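Local coordinates for protein beta-lactamase/D-alanine Carboxypeptidase (Yersinia pestis, PDB 3RJU) that probably acts as a penicillin-recognising hydrolase of the beta-lactamase family, with beta-lactamase or D-alanine carboxypeptidase activity, at residues Y262-D267 with A280-L285; V155-S160 with V269-M274. All coordinates share one frame; numbering follows the deposited sequence.

Overall arrangement
Both contacts lie on the same side of the molecule, about 10 Å apart between centres, and pair short strands that alternate along the chain: strand 270-272 of contact 2 falls between strands 261-264 and 282-284 of contact 1. Contact 1 is antiparallel, partly buried, and closes one margin of the large sheet; contact 2 is a small parallel pair, a surface contact. Leucine, alanine and selenomethionine side chains join them, with Leu-283 CD1 3.5 Å from Ala-157 CB. Their chemistry follows their place: contact 1 adds a beta bulge and an arginine-to-carbonyl bond to its backbone ladder, whereas contact 2 has bridging waters along one side and, at its end, a Met-aromatic contact to a probable active-site tyrosine.

Contact 1 of 2, residues Y262-D267 with A280-L285; sequences YFQRGD and ADALGL
Arg-265 reaches across to the backbone of Ala-280 and Asp-281 with both its peptide N-H and its side chain. The main-chain N donates to Asp-281 O at 2.9 Å, coming in from well above the carbonyl plane. Beyond it the side chain runs out extended as far as NE, over the carbonyl of Ala-280: CB and CG each pass 3.5 Å from Ala-280 O, and CD comes to 3.2 Å. NE and CZ draw back a little, and the turn at the end of the chain (chi4 87°) brings NH1 back to donate to that same oxygen at 2.9 Å. The bond is nearly straight, with an N-H...O angle of 164°, and the acceptor sits at the edge of the guanidinium, in its plane. The chain takes this path because CG stands anti to the backbone N (chi1 -166°). NH1 also makes a salt bridge to Asp-275, whose OD1 accepts from Ala-280 N as well, so Asp-275 OD1 joins the guanidinium to the backbone N of Ala-280.

The two strands belong to the large antiparallel sheet of the beta-lactamase fold, in which 261-264 is the outermost strand on this side. Pairing here includes a classic beta bulge: Tyr-262 and Phe-263 both face Leu-283, and Leu-283 O takes an N-H from each. The return bond, Leu-283 N to Phe-263 O, is short at 2.7 Å. From within the bulge, the ring of Tyr-262 crosses Leu-285 obliquely, CE2 touching CD2 at 3.6 Å, and both side chains also rest on Leu-109 of helix 108-113. On the face that carries Gln-264 and Ala-282, the glutamine bends at chi2 and brings its amide end against the alanine methyl, NE2 lying 3.7 Å from Ala-282 CB.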
loop_
_atom_site.group_PDB
_atom_site.type_symbol
_atom_site.label_atom_id
_atom_site.label_comp_id
_atom_site.label_asym_id
_atom_site.label_seq_id
_atom_site.Cartn_x
_atom_site.Cartn_y
_atom_site.Cartn_z
ATOM N N TYR A 262 2.824 -9.363 13.222
ATOM C CA TYR A 262 2.367 -10.746 13.379
ATOM C C TYR A 262 3.428 -11.803 13.174
ATOM O O TYR A 262 3.338 -12.891 13.768
ATOM C CB TYR A 262 1.148 -11.033 12.496
ATOM C CG TYR A 262 -0.093 -10.403 13.062
ATOM C CD1 TYR A 262 -0.934 -11.106 13.925
ATOM C CD2 TYR A 262 -0.390 -9.070 12.808
ATOM C CE1 TYR A 262 -2.067 -10.512 14.467
ATOM C CE2 TYR A 262 -1.529 -8.469 13.338
ATOM C CZ TYR A 262 -2.352 -9.182 14.181
ATOM O OH TYR A 262 -3.464 -8.582 14.718
ATOM N N PHE A 263 4.426 -11.512 12.334
ATOM C CA PHE A 263 5.516 -12.464 12.121
ATOM C C PHE A 263 6.862 -11.763 12.192
ATOM O O PHE A 263 7.163 -10.898 11.368
ATOM C CB PHE A 263 5.388 -13.173 10.763
ATOM C CG PHE A 263 4.140 -13.994 10.629
ATOM C CD1 PHE A 263 4.125 -15.343 10.983
ATOM C CD2 PHE A 263 2.971 -13.420 10.156
ATOM C CE1 PHE A 263 2.960 -16.091 10.877
ATOM C CE2 PHE A 263 1.815 -14.163 10.037
ATOM C CZ PHE A 263 1.806 -15.497 10.408
ATOM N N GLN A 264 7.682 -12.145 13.161
ATOM C CA GLN A 264 9.085 -11.753 13.133
ATOM C C GLN A 264 9.761 -12.519 11.992
ATOM O O GLN A 264 9.352 -13.639 11.658
ATOM C CB GLN A 264 9.752 -12.115 14.454
ATOM C CG GLN A 264 9.184 -11.350 15.635
ATOM C CD GLN A 264 9.329 -9.839 15.483
ATOM O OE1 GLN A 264 10.374 -9.348 15.082
ATOM N NE2 GLN A 264 8.265 -9.102 15.794
ATOM N N ARG A 265 10.802 -11.944 11.405
ATOM C CA ARG A 265 11.461 -12.593 10.279
ATOM C C ARG A 265 11.887 -14.019 10.636
ATOM O O ARG A 265 11.718 -14.953 9.845
ATOM C CB ARG A 265 12.686 -11.779 9.835
ATOM C CG ARG A 265 13.208 -12.199 8.489
ATOM C CD ARG A 265 14.433 -11.388 8.065
ATOM N NE ARG A 265 14.892 -11.778 6.737
ATOM C CZ ARG A 265 14.426 -11.262 5.597
ATOM N NH1 ARG A 265 13.504 -10.303 5.613
ATOM N NH2 ARG A 265 14.882 -11.708 4.434
ATOM N N GLY A 266 12.420 -14.182 11.845
ATOM C CA GLY A 266 12.890 -15.474 12.297
ATOM C C GLY A 266 11.785 -16.466 12.620
ATOM O O GLY A 266 12.087 -17.633 12.865
ATOM N N ASP A 267 10.523 -16.015 12.625
ATOM C CA ASP A 267 9.376 -16.892 12.900
ATOM C C ASP A 267 8.944 -17.620 11.625
ATOM O O ASP A 267 8.042 -18.464 11.682
ATOM C CB ASP A 267 8.130 -16.101 13.344
ATOM C CG ASP A 267 8.259 -15.420 14.694
ATOM O OD1 ASP A 267 9.035 -15.885 15.558
ATOM O OD2 ASP A 267 7.515 -14.400 14.880
ATOM N N ALA A 280 13.161 -6.882 5.792
ATOM C CA ALA A 280 11.959 -6.900 6.600
ATOM C C ALA A 280 12.246 -7.655 7.880
ATOM O O ALA A 280 12.500 -8.861 7.859
ATOM C CB ALA A 280 10.810 -7.580 5.844
ATOM N N ASP A 281 12.215 -6.950 9.001
ATOM C CA ASP A 281 12.439 -7.606 10.288
ATOM C C ASP A 281 11.166 -8.165 10.926
ATOM O O ASP A 281 11.224 -9.099 11.744
ATOM C CB ASP A 281 13.183 -6.665 11.222
ATOM C CG ASP A 281 14.581 -6.391 10.727
ATOM O OD1 ASP A 281 15.295 -7.385 10.470
ATOM O OD2 ASP A 281 14.947 -5.210 10.549
ATOM N N ALA A 282 10.015 -7.610 10.547
ATOM C CA ALA A 282 8.734 -8.174 10.970
ATOM C C ALA A 282 7.680 -7.822 9.950
ATOM O O ALA A 282 7.773 -6.780 9.281
ATOM C CB ALA A 282 8.330 -7.694 12.389
ATOM N N LEU A 283 6.690 -8.701 9.804
ATOM C CA LEU A 283 5.594 -8.466 8.877
ATOM C C LEU A 283 4.324 -8.181 9.658
ATOM O O LEU A 283 3.989 -8.912 10.616
ATOM C CB LEU A 283 5.364 -9.702 8.000
ATOM C CG LEU A 283 6.559 -10.237 7.206
ATOM C CD1 LEU A 283 6.116 -11.327 6.228
ATOM C CD2 LEU A 283 7.300 -9.129 6.505
ATOM N N GLY A 284 3.619 -7.124 9.266
ATOM C CA GLY A 284 2.311 -6.849 9.819
ATOM C C GLY A 284 1.227 -7.106 8.789
ATOM O O GLY A 284 1.351 -7.976 7.907
ATOM N N LEU A 285 0.161 -6.327 8.895
ATOM C CA LEU A 285 -0.976 -6.420 8.007
ATOM C C LEU A 285 -0.670 -5.475 6.849
ATOM O O LEU A 285 -1.063 -4.295 6.854
ATOM C CB LEU A 285 -2.248 -6.004 8.759
ATOM C CG LEU A 285 -2.453 -6.780 10.086
ATOM C CD1 LEU A 285 -3.670 -6.273 10.856
ATOM C CD2 LEU A 285 -2.514 -8.329 9.882
#

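Contact 2 of 2, residues V155-S160 with V269-M274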
loop_
_atom_site.group_PDB
_atom_site.type_symbol
_atom_site.label_atom_id
_atom_site.label_comp_id
_atom_site.label_asym_id
_atom_site.label_seq_id
_atom_site.Cartn_x
_atom_site.Cartn_y
_atom_site.Cartn_z
ATOM N N VAL A 155 3.928 -20.260 7.364
ATOM C CA VAL A 155 5.245 -20.882 7.326
ATOM C C VAL A 155 6.230 -20.118 6.454
ATOM O O VAL A 155 7.397 -19.958 6.817
ATOM C CB VAL A 155 5.130 -22.347 6.861
ATOM C CG1 VAL A 155 6.495 -22.965 6.543
ATOM C CG2 VAL A 155 4.419 -23.163 7.945
ATOM N N LYS A 156 5.752 -19.654 5.304
ATOM C CA LYS A 156 6.572 -18.868 4.383
ATOM C C LYS A 156 5.856 -17.569 4.032
ATOM O O LYS A 156 4.631 -17.556 3.836
ATOM C CB LYS A 156 6.832 -19.651 3.087
ATOM C CG LYS A 156 7.709 -20.880 3.234
ATOM C CD LYS A 156 7.932 -21.561 1.898
ATOM C CE LYS A 156 8.743 -22.835 2.058
ATOM N NZ LYS A 156 9.034 -23.415 0.711
ATOM N N ALA A 157 6.604 -16.469 3.972
ATOM C CA ALA A 157 6.055 -15.245 3.398
ATOM C C ALA A 157 6.399 -15.232 1.922
ATOM O O ALA A 157 7.543 -15.462 1.554
ATOM C CB ALA A 157 6.624 -14.009 4.068
ATOM N N ALA A 158 5.411 -14.939 1.085
ATOM C CA ALA A 158 5.648 -14.762 -0.338
ATOM C C ALA A 158 4.680 -13.699 -0.765
ATOM O O ALA A 158 3.470 -13.921 -0.791
ATOM C CB ALA A 158 5.410 -16.047 -1.098
ATOM N N TYR A 159 5.211 -12.521 -1.073
ATOM C CA TYR A 159 4.391 -11.356 -1.371
ATOM C C TYR A 159 3.373 -11.719 -2.435
ATOM O O TYR A 159 3.724 -12.300 -3.473
ATOM C CB TYR A 159 5.291 -10.262 -1.899
ATOM C CG TYR A 159 4.622 -8.942 -2.110
ATOM C CD1 TYR A 159 4.448 -8.059 -1.043
ATOM C CD2 TYR A 159 4.172 -8.554 -3.372
ATOM C CE1 TYR A 159 3.857 -6.818 -1.217
ATOM C CE2 TYR A 159 3.567 -7.312 -3.561
ATOM C CZ TYR A 159 3.421 -6.440 -2.483
ATOM O OH TYR A 159 2.852 -5.203 -2.665
ATOM N N SER A 160 2.118 -11.354 -2.193
ATOM C CA SER A 160 1.046 -11.729 -3.106
ATOM C C SER A 160 0.039 -10.605 -3.345
ATOM O O SER A 160 -0.451 -9.964 -2.403
ATOM C CB SER A 160 0.336 -13.001 -2.621
ATOM O OG SER A 160 -0.742 -13.319 -3.477
ATOM N N VAL A 269 9.985 -19.680 7.841
ATOM C CA VAL A 269 11.000 -20.504 7.205
ATOM C C VAL A 269 11.735 -19.729 6.102
ATOM O O VAL A 269 12.958 -19.824 5.970
ATOM C CB VAL A 269 10.372 -21.803 6.666
ATOM C CG1 VAL A 269 11.293 -22.512 5.645
ATOM C CG2 VAL A 269 10.026 -22.699 7.842
ATOM N N SER A 270 10.986 -18.967 5.321
ATOM C CA SER A 270 11.573 -18.111 4.286
ATOM C C SER A 270 10.675 -16.924 3.985
ATOM O O SER A 270 9.481 -16.933 4.296
ATOM C CB SER A 270 11.821 -18.886 2.991
ATOM O OG SER A 270 10.608 -19.396 2.470
ATOM N N LEU A 271 11.258 -15.903 3.380
ATOM C CA LEU A 271 10.508 -14.724 2.950
ATOM C C LEU A 271 10.893 -14.369 1.524
ATOM O O LEU A 271 12.081 -14.277 1.185
ATOM C CB LEU A 271 10.792 -13.510 3.847
ATOM C CG LEU A 271 10.371 -13.629 5.314
ATOM C CD1 LEU A 271 11.427 -14.382 6.130
ATOM C CD2 LEU A 271 10.136 -12.233 5.887
ATOM N N LYS A 272 9.886 -14.146 0.700
ATOM C CA LYS A 272 10.129 -13.775 -0.686
ATOM C C LYS A 272 9.357 -12.511 -0.997
ATOM O O LYS A 272 8.160 -12.416 -0.701
ATOM C CB LYS A 272 9.661 -14.877 -1.631
ATOM C CG LYS A 272 9.834 -14.499 -3.104
ATOM C CD LYS A 272 9.228 -15.519 -4.042
ATOM C CE LYS A 272 9.611 -15.168 -5.470
ATOM N NZ LYS A 272 9.300 -16.262 -6.406
ATOM N N GLY A 273 10.029 -11.543 -1.613
ATOM C CA GLY A 273 9.336 -10.361 -2.068
ATOM C C GLY A 273 9.085 -9.300 -1.014
ATOM O O GLY A 273 8.361 -8.349 -1.292
HETATM N N MSE A 274 9.680 -9.449 0.171
HETATM C CA MSE A 274 9.378 -8.559 1.297
HETATM C C MSE A 274 10.426 -7.488 1.547
HETATM O O MSE A 274 10.205 -6.607 2.379
HETATM C CB MSE A 274 9.218 -9.354 2.605
HETATM C CG MSE A 274 8.170 -10.477 2.566
HETATM SE SE MSE A 274 6.431 -9.980 1.828
HETATM C CE MSE A 274 6.042 -8.402 2.943
HETATM O O HOH W 1 11.463 -21.393 0.583
HETATM O O HOH W 2 9.059 -17.717 0.802
#
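The probable active site of this penicillin-recognising enzyme takes Tyr-159 from the end of the parallel pair formed by strands 156-158 and 270-272. Its hydroxyl is hydrogen-bonded to Lys-65 and Lys-302 and only weakly to Ser-62, an arrangement consistent with the SxxK, (S/Y)xN and K(T/S)G motifs of the family; a bound citrate, probably from the crystallisation liquor, makes a weak hydrogen bond to the same hydroxyl. His-114 stacks on the tyrosine ring.

Four backbone bonds join the strands, from Val-269 N to Val-155 O at one end to Tyr-159 N to Lys-272 O, 3.0 Å, at the other. With CG trans to N and beside the carbonyl carbon (chi1 -173°), the tyrosine turns its ring past Met-274, a selenomethionine. The two side chains cross at about a right angle, and SE lies at the ring edge, in its plane, 5.3 Å from the centroid: a Met-aromatic contact. SE also touches Tyr-159 CB at 3.9 Å. On the apolar face, that of Ala-157 and Leu-271, Met-274 CG packs on the alanine methyl, which Leu-271 CG meets at 4.0 Å.

The face bearing Lys-156, Ser-270 and Lys-272 is largely polar. Lys-156 runs its extended aliphatic chain alongside Ser-270, CG coming 3.3 Å from OG. One water joins that hydroxyl to Lys-156 NZ; a second bonds to it at 2.8 Å and donates to Ala-157 O. The same carbonyl accepts Lys-272 N from above its plane. At the start of the pair, where Val-269 N bonds to Val-155 O, the two valines lie side by side, Val-155 CG1 to Val-269 CG2 at 3.8 Å.

Tyr-159 is held at its backbone by Lys-272 O, while selenium and the stacked His-114 limit its ring, consistent with a well-placed hydroxyl.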